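Local structure of Zgc:56074 (Danio rerio, 3E9D) at residues 128-131 with 132-136; 137-140 with 141-145; 180-183 with 184-188; 193-197 with 198-202; 206-209 with 210-213. The protein probably hydrolyses fructose 2,6-bisphosphate, and also fructose 1,6-bisphosphate, through a phosphohistidine intermediate, so lowering glycolytic flux and favouring the pentose phosphate pathway. All coordinates share one frame; numbering follows the deposited sequence.

Interaction 1 of 5, residues 128-131 with 132-136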
loop_
_atom_site.group_PDB
_atom_site.type_symbol
_atom_site.label_atom_id
_atom_site.label_comp_id
_atom_site.label_asym_id
_atom_site.label_seq_id
_atom_site.Cartn_x
_atom_site.Cartn_y
_atom_site.Cartn_z
ATOM N N VAL A 128 5.199 -13.363 -0.170
ATOM C CA VAL A 128 4.607 -12.038 0.043
ATOM C C VAL A 128 3.828 -11.569 -1.200
ATOM O O VAL A 128 2.703 -11.077 -1.094
ATOM C CB VAL A 128 5.666 -10.985 0.463
ATOM C CG1 VAL A 128 4.989 -9.620 0.706
ATOM C CG2 VAL A 128 6.399 -11.436 1.695
ATOM N N LYS A 129 4.424 -11.722 -2.379
ATOM C CA LYS A 129 3.764 -11.310 -3.621
ATOM C C LYS A 129 2.460 -12.077 -3.889
ATOM O O LYS A 129 1.461 -11.489 -4.337
ATOM C CB LYS A 129 4.717 -11.456 -4.809
ATOM C CG LYS A 129 4.168 -10.866 -6.111
ATOM C CD LYS A 129 4.996 -11.318 -7.333
ATOM C CE LYS A 129 6.384 -10.717 -7.324
ATOM N NZ LYS A 129 7.133 -11.020 -8.597
ATOM N N THR A 130 2.477 -13.391 -3.630
ATOM C CA THR A 130 1.257 -14.187 -3.704
ATOM C C THR A 130 0.141 -13.622 -2.808
ATOM O O THR A 130 -1.012 -13.561 -3.229
ATOM C CB THR A 130 1.554 -15.667 -3.373
ATOM O OG1 THR A 130 2.433 -16.181 -4.386
ATOM C CG2 THR A 130 0.281 -16.509 -3.314
ATOM N N ARG A 131 0.488 -13.189 -1.593
ATOM C CA ARG A 131 -0.495 -12.542 -0.705
ATOM C C ARG A 131 -1.103 -11.270 -1.310
ATOM O O ARG A 131 -2.326 -11.061 -1.251
ATOM C CB ARG A 131 0.118 -12.227 0.669
ATOM C CG ARG A 131 0.366 -13.477 1.521
ATOM C CD ARG A 131 0.492 -13.108 2.994
ATOM N NE ARG A 131 1.786 -12.512 3.377
ATOM C CZ ARG A 131 1.959 -11.239 3.734
ATOM N NH1 ARG A 131 0.939 -10.379 3.721
ATOM N NH2 ARG A 131 3.151 -10.825 4.131
ATOM N N PHE A 132 -0.251 -10.425 -1.890
ATOM C CA PHE A 132 -0.734 -9.229 -2.582
ATOM C C PHE A 132 -1.634 -9.580 -3.775
ATOM O O PHE A 132 -2.678 -8.948 -3.964
ATOM C CB PHE A 132 0.408 -8.308 -3.020
ATOM C CG PHE A 132 -0.068 -7.038 -3.695
ATOM C CD1 PHE A 132 -0.852 -6.119 -2.998
ATOM C CD2 PHE A 132 0.265 -6.768 -5.018
ATOM C CE1 PHE A 132 -1.304 -4.946 -3.602
ATOM C CE2 PHE A 132 -0.155 -5.587 -5.641
ATOM C CZ PHE A 132 -0.943 -4.671 -4.934
ATOM N N LYS A 133 -1.240 -10.589 -4.553
ATOM C CA LYS A 133 -2.063 -11.072 -5.682
ATOM C C LYS A 133 -3.441 -11.535 -5.208
ATOM O O LYS A 133 -4.456 -11.260 -5.860
ATOM C CB LYS A 133 -1.379 -12.219 -6.435
ATOM C CG LYS A 133 -0.174 -11.815 -7.301
ATOM C CD LYS A 133 0.357 -13.045 -8.048
ATOM C CE LYS A 133 1.814 -12.899 -8.445
ATOM N NZ LYS A 133 2.422 -14.253 -8.767
ATOM N N MET A 134 -3.473 -12.240 -4.074
ATOM C CA MET A 134 -4.739 -12.678 -3.477
ATOM C C MET A 134 -5.551 -11.482 -2.983
ATOM O O MET A 134 -6.783 -11.435 -3.127
ATOM C CB MET A 134 -4.499 -13.663 -2.328
ATOM C CG MET A 134 -3.891 -15.002 -2.768
ATOM S SD MET A 134 -3.336 -15.976 -1.320
ATOM C CE MET A 134 -4.895 -16.186 -0.427
ATOM N N PHE A 135 -4.853 -10.517 -2.405
ATOM C CA PHE A 135 -5.507 -9.294 -1.972
ATOM C C PHE A 135 -6.132 -8.559 -3.156
ATOM O O PHE A 135 -7.274 -8.098 -3.065
ATOM C CB PHE A 135 -4.551 -8.341 -1.212
ATOM C CG PHE A 135 -5.176 -6.986 -0.939
ATOM C CD1 PHE A 135 -6.129 -6.841 0.067
ATOM C CD2 PHE A 135 -4.862 -5.880 -1.722
ATOM C CE1 PHE A 135 -6.752 -5.593 0.308
ATOM C CE2 PHE A 135 -5.475 -4.638 -1.479
ATOM C CZ PHE A 135 -6.430 -4.515 -0.456
ATOM N N LEU A 136 -5.388 -8.425 -4.251
ATOM C CA LEU A 136 -5.912 -7.758 -5.452
ATOM C C LEU A 136 -7.156 -8.422 -5.995
ATOM O O LEU A 136 -8.115 -7.748 -6.357
ATOM C CB LEU A 136 -4.866 -7.699 -6.569
ATOM C CG LEU A 136 -3.803 -6.608 -6.532
ATOM C CD1 LEU A 136 -3.033 -6.649 -7.840
ATOM C CD2 LEU A 136 -4.382 -5.218 -6.300
HETATM O O HOH W 1 5.637 -13.730 -9.780
HETATM O O HOH W 2 3.914 -14.838 -6.375
HETATM O O HOH W 3 0.928 -16.608 -6.792
#

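Interaction 2 of 5, residues 137-140 with 141-145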
loop_
_atom_site.group_PDB
_atom_site.type_symbol
_atom_site.label_atom_id
_atom_site.label_comp_id
_atom_site.label_asym_id
_atom_site.label_seq_id
_atom_site.Cartn_x
_atom_site.Cartn_y
_atom_site.Cartn_z
ATOM N N LYS A 137 -7.137 -9.751 -6.048
ATOM C CA LYS A 137 -8.286 -10.511 -6.525
ATOM C C LYS A 137 -9.522 -10.236 -5.637
ATOM O O LYS A 137 -10.615 -9.963 -6.140
ATOM C CB LYS A 137 -7.922 -12.006 -6.578
ATOM C CG LYS A 137 -8.968 -12.879 -7.225
ATOM C CD LYS A 137 -8.518 -14.354 -7.247
ATOM C CE LYS A 137 -9.650 -15.256 -7.735
ATOM N NZ LYS A 137 -10.786 -15.321 -6.757
ATOM N N SER A 138 -9.326 -10.257 -4.323
ATOM C CA SER A 138 -10.377 -9.936 -3.362
ATOM C C SER A 138 -10.863 -8.470 -3.483
ATOM O O SER A 138 -12.074 -8.188 -3.452
ATOM C CB SER A 138 -9.821 -10.203 -1.953
ATOM O OG SER A 138 -10.762 -9.903 -0.948
ATOM N N LEU A 139 -9.905 -7.550 -3.607
ATOM C CA LEU A 139 -10.168 -6.129 -3.804
ATOM C C LEU A 139 -11.042 -5.864 -5.038
ATOM O O LEU A 139 -12.050 -5.167 -4.938
ATOM C CB LEU A 139 -8.853 -5.347 -3.936
ATOM C CG LEU A 139 -8.980 -3.857 -4.284
ATOM C CD1 LEU A 139 -9.615 -3.121 -3.095
ATOM C CD2 LEU A 139 -7.614 -3.255 -4.659
ATOM N N PHE A 140 -10.640 -6.400 -6.185
ATOM C CA PHE A 140 -11.401 -6.201 -7.419
ATOM C C PHE A 140 -12.850 -6.685 -7.256
ATOM O O PHE A 140 -13.796 -6.000 -7.671
ATOM C CB PHE A 140 -10.775 -6.928 -8.628
ATOM C CG PHE A 140 -9.403 -6.422 -9.041
ATOM C CD1 PHE A 140 -8.867 -5.246 -8.521
ATOM C CD2 PHE A 140 -8.659 -7.135 -9.980
ATOM C CE1 PHE A 140 -7.604 -4.797 -8.919
ATOM C CE2 PHE A 140 -7.390 -6.690 -10.392
ATOM C CZ PHE A 140 -6.862 -5.526 -9.850
ATOM N N GLN A 141 -13.009 -7.878 -6.689
ATOM C CA GLN A 141 -14.332 -8.480 -6.549
ATOM C C GLN A 141 -15.217 -7.620 -5.638
ATOM O O GLN A 141 -16.371 -7.334 -5.973
ATOM C CB GLN A 141 -14.231 -9.925 -6.042
ATOM C CG GLN A 141 -15.590 -10.616 -5.803
ATOM C CD GLN A 141 -16.436 -10.748 -7.079
ATOM O OE1 GLN A 141 -15.913 -11.008 -8.170
ATOM N NE2 GLN A 141 -17.754 -10.578 -6.939
ATOM N N ARG A 142 -14.655 -7.181 -4.514
ATOM C CA ARG A 142 -15.382 -6.317 -3.582
ATOM C C ARG A 142 -15.730 -4.944 -4.174
ATOM O O ARG A 142 -16.828 -4.454 -3.960
ATOM C CB ARG A 142 -14.608 -6.145 -2.263
ATOM C CG ARG A 142 -15.402 -5.358 -1.186
ATOM C CD ARG A 142 -14.543 -5.027 0.027
ATOM N NE ARG A 142 -14.155 -6.243 0.745
ATOM C CZ ARG A 142 -14.854 -6.784 1.745
ATOM N NH1 ARG A 142 -15.983 -6.220 2.163
ATOM N NH2 ARG A 142 -14.424 -7.895 2.326
ATOM N N MET A 143 -14.795 -4.319 -4.892
ATOM C CA MET A 143 -15.052 -3.009 -5.513
ATOM C C MET A 143 -16.139 -3.145 -6.584
ATOM O O MET A 143 -17.039 -2.304 -6.691
ATOM C CB MET A 143 -13.782 -2.389 -6.134
ATOM C CG MET A 143 -12.646 -2.008 -5.136
ATOM S SD MET A 143 -13.163 -0.904 -3.767
ATOM C CE MET A 143 -13.402 -2.130 -2.511
ATOM N N PHE A 144 -16.050 -4.215 -7.367
ATOM C CA PHE A 144 -17.008 -4.443 -8.434
ATOM C C PHE A 144 -18.411 -4.683 -7.878
ATOM O O PHE A 144 -19.358 -4.110 -8.377
ATOM C CB PHE A 144 -16.571 -5.612 -9.310
ATOM C CG PHE A 144 -17.248 -5.648 -10.644
ATOM C CD1 PHE A 144 -16.759 -4.894 -11.697
ATOM C CD2 PHE A 144 -18.367 -6.437 -10.844
ATOM C CE1 PHE A 144 -17.381 -4.931 -12.938
ATOM C CE2 PHE A 144 -19.002 -6.480 -12.071
ATOM C CZ PHE A 144 -18.510 -5.731 -13.121
ATOM N N GLU A 145 -18.529 -5.522 -6.849
ATOM C CA GLU A 145 -19.825 -5.824 -6.225
ATOM C C GLU A 145 -20.476 -4.594 -5.609
ATOM O O GLU A 145 -21.689 -4.456 -5.632
ATOM C CB GLU A 145 -19.656 -6.811 -5.081
ATOM C CG GLU A 145 -19.485 -8.237 -5.473
ATOM C CD GLU A 145 -18.913 -9.057 -4.329
ATOM O OE1 GLU A 145 -18.631 -8.475 -3.253
ATOM O OE2 GLU A 145 -18.718 -10.277 -4.510
HETATM O O HOH W 4 -11.295 -7.219 -0.288
#

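Interaction 3 of 5, residues 180-183 with 184-188. With PO4 (phosphate ion), chain C.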
loop_
_atom_site.group_PDB
_atom_site.type_symbol
_atom_site.label_atom_id
_atom_site.label_comp_id
_atom_site.label_asym_id
_atom_site.label_seq_id
_atom_site.Cartn_x
_atom_site.Cartn_y
_atom_site.Cartn_z
ATOM N N MET A 180 -5.593 1.864 1.461
ATOM C CA MET A 180 -4.958 0.633 1.898
ATOM C C MET A 180 -3.863 1.065 2.863
ATOM O O MET A 180 -3.034 1.899 2.514
ATOM C CB MET A 180 -4.388 -0.135 0.687
ATOM C CG MET A 180 -3.456 -1.320 1.013
ATOM S SD MET A 180 -2.661 -2.007 -0.501
ATOM C CE MET A 180 -1.082 -2.461 0.199
ATOM N N VAL A 181 -3.859 0.505 4.075
ATOM C CA VAL A 181 -2.823 0.845 5.066
ATOM C C VAL A 181 -2.062 -0.432 5.415
ATOM O O VAL A 181 -2.661 -1.413 5.846
ATOM C CB VAL A 181 -3.400 1.580 6.316
ATOM C CG1 VAL A 181 -2.271 1.981 7.292
ATOM C CG2 VAL A 181 -4.151 2.849 5.872
ATOM N N SER A 182 -0.748 -0.406 5.217
ATOM C CA SER A 182 0.068 -1.606 5.284
ATOM C C SER A 182 1.512 -1.312 5.751
ATOM O O SER A 182 1.756 -0.395 6.553
ATOM C CB SER A 182 0.039 -2.336 3.912
ATOM O OG SER A 182 0.645 -3.630 3.966
ATOM N N HIS A 183 2.453 -2.100 5.243
ATOM C CA HIS A 183 3.784 -2.184 5.805
ATOM C C HIS A 183 4.852 -2.059 4.709
ATOM O O HIS A 183 4.579 -2.359 3.547
ATOM C CB HIS A 183 3.922 -3.513 6.539
ATOM C CG HIS A 183 2.880 -3.709 7.589
ATOM N ND1 HIS A 183 3.065 -3.313 8.893
ATOM C CD2 HIS A 183 1.628 -4.219 7.520
ATOM C CE1 HIS A 183 1.973 -3.579 9.588
ATOM N NE2 HIS A 183 1.088 -4.133 8.777
ATOM N N GLY A 184 6.054 -1.642 5.102
ATOM C CA GLY A 184 7.083 -1.234 4.164
ATOM C C GLY A 184 7.523 -2.311 3.193
ATOM O O GLY A 184 7.523 -2.089 1.987
ATOM N N ALA A 185 7.902 -3.474 3.711
ATOM C CA ALA A 185 8.376 -4.545 2.844
ATOM C C ALA A 185 7.248 -5.040 1.945
ATOM O O ALA A 185 7.434 -5.183 0.736
ATOM C CB ALA A 185 9.003 -5.682 3.640
ATOM N N PHE A 186 6.068 -5.260 2.532
ATOM C CA PHE A 186 4.892 -5.651 1.736
ATOM C C PHE A 186 4.559 -4.664 0.602
ATOM O O PHE A 186 4.319 -5.075 -0.549
ATOM C CB PHE A 186 3.668 -5.802 2.636
ATOM C CG PHE A 186 2.447 -6.272 1.906
ATOM C CD1 PHE A 186 2.203 -7.634 1.747
ATOM C CD2 PHE A 186 1.527 -5.348 1.383
ATOM C CE1 PHE A 186 1.049 -8.083 1.073
ATOM C CE2 PHE A 186 0.392 -5.786 0.704
ATOM C CZ PHE A 186 0.149 -7.158 0.554
ATOM N N ILE A 187 4.529 -3.371 0.928
ATOM C CA ILE A 187 4.210 -2.344 -0.049
ATOM C C ILE A 187 5.263 -2.296 -1.153
ATOM O O ILE A 187 4.921 -2.150 -2.323
ATOM C CB ILE A 187 4.012 -0.918 0.620
ATOM C CG1 ILE A 187 2.687 -0.872 1.414
ATOM C CG2 ILE A 187 4.048 0.186 -0.420
ATOM C CD1 ILE A 187 2.629 0.265 2.489
ATOM N N ARG A 188 6.537 -2.419 -0.779
ATOM C CA ARG A 188 7.608 -2.385 -1.763
ATOM C C ARG A 188 7.455 -3.521 -2.754
ATOM O O ARG A 188 7.540 -3.310 -3.967
ATOM C CB ARG A 188 8.986 -2.468 -1.100
ATOM C CG ARG A 188 10.089 -1.945 -2.020
ATOM C CD ARG A 188 11.403 -1.795 -1.249
ATOM N NE ARG A 188 12.423 -1.157 -2.082
ATOM C CZ ARG A 188 13.710 -1.067 -1.752
ATOM N NH1 ARG A 188 14.133 -1.587 -0.606
ATOM N NH2 ARG A 188 14.572 -0.464 -2.573
HETATM P P PO4 C . 6.956 -2.291 8.953
HETATM O O1 PO4 C . 5.820 -3.037 9.603
HETATM O O2 PO4 C . 6.495 -1.393 7.828
HETATM O O3 PO4 C . 7.654 -1.409 9.963
HETATM O O4 PO4 C . 7.987 -3.272 8.437
#

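Interaction 4 of 5, residues 193-197 with 198-202. With K (potassium ion), chain E.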
loop_
_atom_site.group_PDB
_atom_site.type_symbol
_atom_site.label_atom_id
_atom_site.label_comp_id
_atom_site.label_asym_id
_atom_site.label_seq_id
_atom_site.Cartn_x
_atom_site.Cartn_y
_atom_site.Cartn_z
ATOM N N HIS A 193 5.304 -5.535 -8.093
ATOM C CA HIS A 193 4.362 -6.408 -8.799
ATOM C C HIS A 193 3.477 -5.606 -9.783
ATOM O O HIS A 193 3.367 -5.944 -10.956
ATOM C CB HIS A 193 3.471 -7.198 -7.839
ATOM C CG HIS A 193 2.408 -7.986 -8.548
ATOM N ND1 HIS A 193 2.706 -9.040 -9.390
ATOM C CD2 HIS A 193 1.059 -7.856 -8.571
ATOM C CE1 HIS A 193 1.583 -9.526 -9.895
ATOM N NE2 HIS A 193 0.571 -8.835 -9.402
ATOM N N LEU A 194 2.877 -4.530 -9.287
ATOM C CA LEU A 194 2.048 -3.646 -10.111
ATOM C C LEU A 194 2.804 -3.076 -11.312
ATOM O O LEU A 194 2.303 -3.113 -12.439
ATOM C CB LEU A 194 1.491 -2.512 -9.258
ATOM C CG LEU A 194 0.421 -2.866 -8.207
ATOM C CD1 LEU A 194 -0.036 -1.608 -7.501
ATOM C CD2 LEU A 194 -0.791 -3.624 -8.787
ATOM N N VAL A 195 4.030 -2.604 -11.077
ATOM C CA VAL A 195 4.783 -1.881 -12.102
ATOM C C VAL A 195 5.475 -2.813 -13.100
ATOM O O VAL A 195 5.396 -2.612 -14.316
ATOM C CB VAL A 195 5.804 -0.927 -11.444
ATOM C CG1 VAL A 195 6.749 -0.342 -12.485
ATOM C CG2 VAL A 195 5.044 0.195 -10.698
ATOM N N GLU A 196 6.143 -3.837 -12.588
ATOM C CA GLU A 196 6.955 -4.723 -13.402
ATOM C C GLU A 196 6.178 -5.948 -13.933
ATOM O O GLU A 196 6.198 -6.234 -15.142
ATOM C CB GLU A 196 8.194 -5.134 -12.602
ATOM C CG GLU A 196 9.406 -5.417 -13.430
ATOM C CD GLU A 196 10.666 -5.565 -12.587
ATOM O OE1 GLU A 196 11.744 -5.104 -13.052
ATOM O OE2 GLU A 196 10.577 -6.142 -11.480
ATOM N N ASP A 197 5.465 -6.649 -13.052
ATOM C CA ASP A 197 4.777 -7.887 -13.450
ATOM C C ASP A 197 3.549 -7.631 -14.293
ATOM O O ASP A 197 3.204 -8.444 -15.129
ATOM C CB ASP A 197 4.376 -8.724 -12.229
ATOM C CG ASP A 197 5.576 -9.207 -11.429
ATOM O OD1 ASP A 197 6.708 -9.228 -11.974
ATOM O OD2 ASP A 197 5.385 -9.553 -10.248
ATOM N N LEU A 198 2.876 -6.514 -14.066
ATOM C CA LEU A 198 1.623 -6.237 -14.776
ATOM C C LEU A 198 1.814 -5.165 -15.851
ATOM O O LEU A 198 2.828 -4.459 -15.843
ATOM C CB LEU A 198 0.532 -5.820 -13.775
ATOM C CG LEU A 198 0.265 -6.845 -12.646
ATOM C CD1 LEU A 198 -0.891 -6.400 -11.750
ATOM C CD2 LEU A 198 -0.006 -8.265 -13.196
ATOM N N GLN A 199 0.855 -5.060 -16.775
ATOM C CA GLN A 199 0.780 -3.925 -17.700
ATOM C C GLN A 199 0.543 -2.663 -16.870
ATOM O O GLN A 199 -0.413 -2.593 -16.103
ATOM C CB GLN A 199 -0.327 -4.141 -18.750
ATOM C CG GLN A 199 -0.832 -2.877 -19.465
ATOM C CD GLN A 199 -0.007 -2.464 -20.684
ATOM O OE1 GLN A 199 0.922 -3.157 -21.106
ATOM N NE2 GLN A 199 -0.356 -1.321 -21.259
ATOM N N CYS A 200 1.415 -1.670 -17.012
ATOM C CA CYS A 200 1.365 -0.514 -16.126
ATOM C C CYS A 200 1.911 0.721 -16.819
ATOM O O CYS A 200 2.911 0.633 -17.543
ATOM C CB CYS A 200 2.171 -0.801 -14.853
ATOM S SG CYS A 200 1.963 0.454 -13.515
ATOM N N CYS A 201 1.257 1.859 -16.588
ATOM C CA CYS A 201 1.700 3.146 -17.102
ATOM C C CYS A 201 2.247 3.977 -15.957
ATOM O O CYS A 201 1.702 3.971 -14.852
ATOM C CB CYS A 201 0.567 3.923 -17.803
ATOM S SG CYS A 201 -0.450 2.958 -19.011
ATOM N N LEU A 202 3.335 4.682 -16.229
ATOM C CA LEU A 202 3.947 5.566 -15.257
ATOM C C LEU A 202 4.080 6.943 -15.913
ATOM O O LEU A 202 4.447 7.019 -17.087
ATOM C CB LEU A 202 5.318 5.025 -14.811
ATOM C CG LEU A 202 5.387 3.780 -13.915
ATOM C CD1 LEU A 202 6.802 3.336 -13.760
ATOM C CD2 LEU A 202 4.755 4.027 -12.540
HETATM K K K E . 5.192 -3.671 -16.764
HETATM O O HOH W 5 5.689 -0.579 -16.123
#

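Interaction 5 of 5, residues 206-209 with 210-213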
loop_
_atom_site.group_PDB
_atom_site.type_symbol
_atom_site.label_atom_id
_atom_site.label_comp_id
_atom_site.label_asym_id
_atom_site.label_seq_id
_atom_site.Cartn_x
_atom_site.Cartn_y
_atom_site.Cartn_z
ATOM N N LEU A 206 8.778 10.642 -13.572
ATOM C CA LEU A 206 8.888 9.779 -12.400
ATOM C C LEU A 206 10.059 8.806 -12.566
ATOM O O LEU A 206 10.028 7.952 -13.448
ATOM C CB LEU A 206 7.576 9.026 -12.183
ATOM C CG LEU A 206 7.435 8.114 -10.955
ATOM C CD1 LEU A 206 7.835 8.836 -9.651
ATOM C CD2 LEU A 206 6.026 7.556 -10.866
ATOM N N LYS A 207 11.095 8.963 -11.745
ATOM C CA LYS A 207 12.301 8.127 -11.846
ATOM C C LYS A 207 12.048 6.725 -11.318
ATOM O O LYS A 207 11.406 6.563 -10.280
ATOM C CB LYS A 207 13.470 8.767 -11.078
ATOM C CG LYS A 207 13.855 10.194 -11.551
ATOM C CD LYS A 207 14.271 10.224 -13.013
ATOM C CE LYS A 207 14.643 11.646 -13.481
ATOM N NZ LYS A 207 13.425 12.523 -13.549
ATOM N N MET A 208 12.543 5.710 -12.025
ATOM C CA MET A 208 12.409 4.324 -11.565
ATOM C C MET A 208 13.035 4.090 -10.196
ATOM O O MET A 208 12.570 3.234 -9.455
ATOM C CB MET A 208 13.003 3.342 -12.571
ATOM C CG MET A 208 12.339 3.410 -13.937
ATOM S SD MET A 208 10.539 3.266 -13.848
ATOM C CE MET A 208 10.135 3.594 -15.558
ATOM N N ASN A 209 14.096 4.836 -9.865
ATOM C CA ASN A 209 14.728 4.682 -8.559
ATOM C C ASN A 209 13.755 5.086 -7.468
ATOM O O ASN A 209 13.714 4.452 -6.421
ATOM C CB ASN A 209 16.017 5.489 -8.440
ATOM C CG ASN A 209 17.176 4.841 -9.171
ATOM O OD1 ASN A 209 17.087 3.677 -9.591
ATOM N ND2 ASN A 209 18.284 5.575 -9.308
ATOM N N GLN A 210 12.977 6.131 -7.733
ATOM C CA GLN A 210 11.915 6.540 -6.824
ATOM C C GLN A 210 10.808 5.491 -6.763
ATOM O O GLN A 210 10.374 5.107 -5.671
ATOM C CB GLN A 210 11.348 7.919 -7.201
ATOM C CG GLN A 210 10.167 8.387 -6.337
ATOM C CD GLN A 210 10.559 8.604 -4.885
ATOM O OE1 GLN A 210 11.740 8.744 -4.575
ATOM N NE2 GLN A 210 9.573 8.608 -3.984
ATOM N N VAL A 211 10.335 5.049 -7.929
ATOM C CA VAL A 211 9.266 4.030 -7.999
ATOM C C VAL A 211 9.583 2.831 -7.102
ATOM O O VAL A 211 8.715 2.340 -6.386
ATOM C CB VAL A 211 9.041 3.533 -9.452
ATOM C CG1 VAL A 211 8.016 2.416 -9.478
ATOM C CG2 VAL A 211 8.593 4.689 -10.334
ATOM N N PHE A 212 10.825 2.365 -7.150
ATOM C CA PHE A 212 11.211 1.149 -6.455
ATOM C C PHE A 212 11.879 1.375 -5.076
ATOM O O PHE A 212 12.400 0.430 -4.480
ATOM C CB PHE A 212 12.120 0.300 -7.359
ATOM C CG PHE A 212 11.446 -0.170 -8.632
ATOM C CD1 PHE A 212 10.243 -0.884 -8.581
ATOM C CD2 PHE A 212 12.011 0.097 -9.874
ATOM C CE1 PHE A 212 9.605 -1.335 -9.757
ATOM C CE2 PHE A 212 11.375 -0.337 -11.062
ATOM C CZ PHE A 212 10.183 -1.064 -11.003
ATOM N N SER A 213 11.835 2.608 -4.569
ATOM C CA SER A 213 12.466 2.949 -3.281
ATOM C C SER A 213 11.694 2.389 -2.069
ATOM O O SER A 213 10.516 2.022 -2.196
ATOM C CB SER A 213 12.637 4.478 -3.169
ATOM O OG SER A 213 11.371 5.112 -3.136
#

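Interaction 1 of 5, residues 128-131 with 132-136
T130 OG1 is gripped by three groups, two of them leading across to K133. Water 2 donates to T130 OG1 at 2.8 Å and water 3 does so at 2.9 Å, while a third bond joins the hydroxyl to the carbonyl of E126, one turn back. K133 NZ donates to water 2 at 2.9 Å and weakly to water 3, so ammonium and hydroxyl meet through solvent. With CG beside the backbone N (chi1 -73°), the extended K133 chain runs back along the helix and lays CE against K129 CD at 3.7 Å. Long methylene chains, charged only at the end, suit this place. The two NZ atoms of K129 and K133 stay 5.7 Å apart; water 1, weakly bonded to both, and the salt bridge from K129 to D197 probably ease their repulsion. Regular backbone bonds link each residue to the fourth one on, the shortest F135 N to R131 O at 2.8 Å. The guanidinium of R131 turns to E123 and R88. T130 and M134 face outward on helix 125-146; V128 and R131 pack on F186, F132 on S190 and K133, though exposed, on H193, all of helix 184-197, while F135 lies toward M180 of strand 177-182.

Interaction 2 of 5, residues 137-140 with 141-145
Apolar contact joins L139 and M143, one turn apart: L139 CD1 meets M143 CG at 3.8 Å and M143 CE at 4.0 Å. M143 bends at chi2 (-54°) and again at chi3, curling its thioether chain back over the leucine methyl. Both rest on F55 of strand 53-56, and F140 and F144 extend the apolar side over strands 220-230 and 233-246. The backbone bonds are regular alpha-helical, M143 N reaching L139 O at 2.9 Å. Among polar links, water 4 bridges S138 and R142, 2.8 Å from S138 OG and 3.2 Å from R142 NE, in the guanidinium plane. Q141 NE2 donates to E145 OE2 at 2.6 Å, nearly straight (171°); the acceptor is in the amide plane, yet the amide comes from above the carboxylate plane. The chemistry is that of an amphipathic helix: leucine, methionine and phenylalanine face the sheet, whereas S138, Q141, R142 and E145 bond to one another or to water, and the amide probably tempers the glutamate's negative charge.

Interaction 3 of 5, residues 180-183 with 184-188
Hydrogen bonds from H183 and G184 hold a phosphate ion, probably from the crystallisation liquor, which may mimic a substrate phosphate. G184 N donates to phosphate O2 at 2.8 Å, almost straight (174°), and H183 ND1 to O1 at 2.9 Å from the ring edge. The dipole of helix 184-197 probably favours the anion. H183, the probable transition-state stabiliser and N-cap residue, takes I187 N on its carbonyl O (2.8 Å), while NE2 bonds S57, which helps steady the ring. E89 accepts from A185 N and F186 N. In the packing, M180 CE lies at the edge of the F186 ring, 3.7 Å from CE2, and S182 OG, bonded to L87, sits 3.2 Å from F186 CD2. With CG anti to N (chi1 -177°), F186 places its ring between M180 and S182 of strand 177-182 and V128 and R131 of helix 125-146; an alanine here would probably open a gap. R10, R61 and N17 complete the phosphate's grip beside H11, phosphorylated in catalysis: this is the active-site pocket of the histidine phosphatase fold.

Interaction 4 of 5, residues 193-197 with 198-202
Backbone carbonyls bind the potassium ion, V195 O and L198 O each at 2.7 Å. E196 O and water 5 lie farther off, each at 3.2 Å, and the water also donates weakly to C200 O. The neutral, hard oxygens suit a large monovalent cation with long bonds. Their convergence goes with a pi-type turn at 193-197: L198 N reaches back to H193 O in a weak bond of 3.2 Å, and D197 N weakly bonds the same oxygen. Outside the ion's shell, L198 CG, beside its backbone N (chi1 -56°), lies over one face of the H193 ring, a CH-pi contact 4.2 Å from the centroid, while CD1 meets L194 CD2. H193 ND1, at the ring edge, donates to the anti lone pair of D197 OD2 at 2.9 Å, an oxygen shared with K129. V195 CG1 touches L202 CD1, the side chains crossing at about a right angle. C200 CB lies against L194 O, a buried carbonyl lacking any polar partner, and I239 of strand 233-246 backs both L198 and C200.

Interaction 5 of 5, residues 206-209 with 210-213
The F212 ring meets M208 obliquely, its CD2 lying 3.2 Å from M208 O, and carries V211 CG1 over one face, offset toward the rim. R192 makes a cation-pi contact with the same ring. With an alanine in place of F212, R192 would probably lose its aromatic partner and V211 CG1 its cover on one side. The Q210 amide turns its NE2 to the carbonyl of I244. L206 CG meets V211 CG2 at 3.7 Å, the two branched chains crossing about perpendicularly, and M208 SD comes to 4.3 Å from the same methyl. Compact valine suits this buried spot. Just past the helix S213 closes on Q210 O: its OG, between its own N and carbonyl carbon (chi1 65°), reaches that oxygen at 2.7 Å, and S213 N grips it at 3.1 Å. K207, at the N-cap position, takes V211 N on its carbonyl O at 3.0 Å, and F212 N bonds M208 O; these two bonds mark a single helical turn, 208-211, within the link from helix 184-197 to strand 220-230.

How the interactions relate
Interactions 1 and 2 follow each other along helix 125-146, their centres 13 Å apart, with interaction 2 farther from the catalytic pocket. Interaction 3 contributes H183 and G184 to the phosphate site, and interaction 1 backs it: V128 CG1 lies 3.6 Å from F186 CD1. The side chain of R131 is about 6 Å from that of E89, the probable proton donor/acceptor. Helix 184-197 carries interaction 3 onward to the potassium site of interaction 4, centres 17 Å apart, where K129 NZ meets D197 OD2 at 2.8 Å. Interaction 5 packs against interaction 4, L202 CD1 being 3.7 Å from M208 SD, and touches interaction 3 through a probable R188 NE to F212 O hydrogen bond.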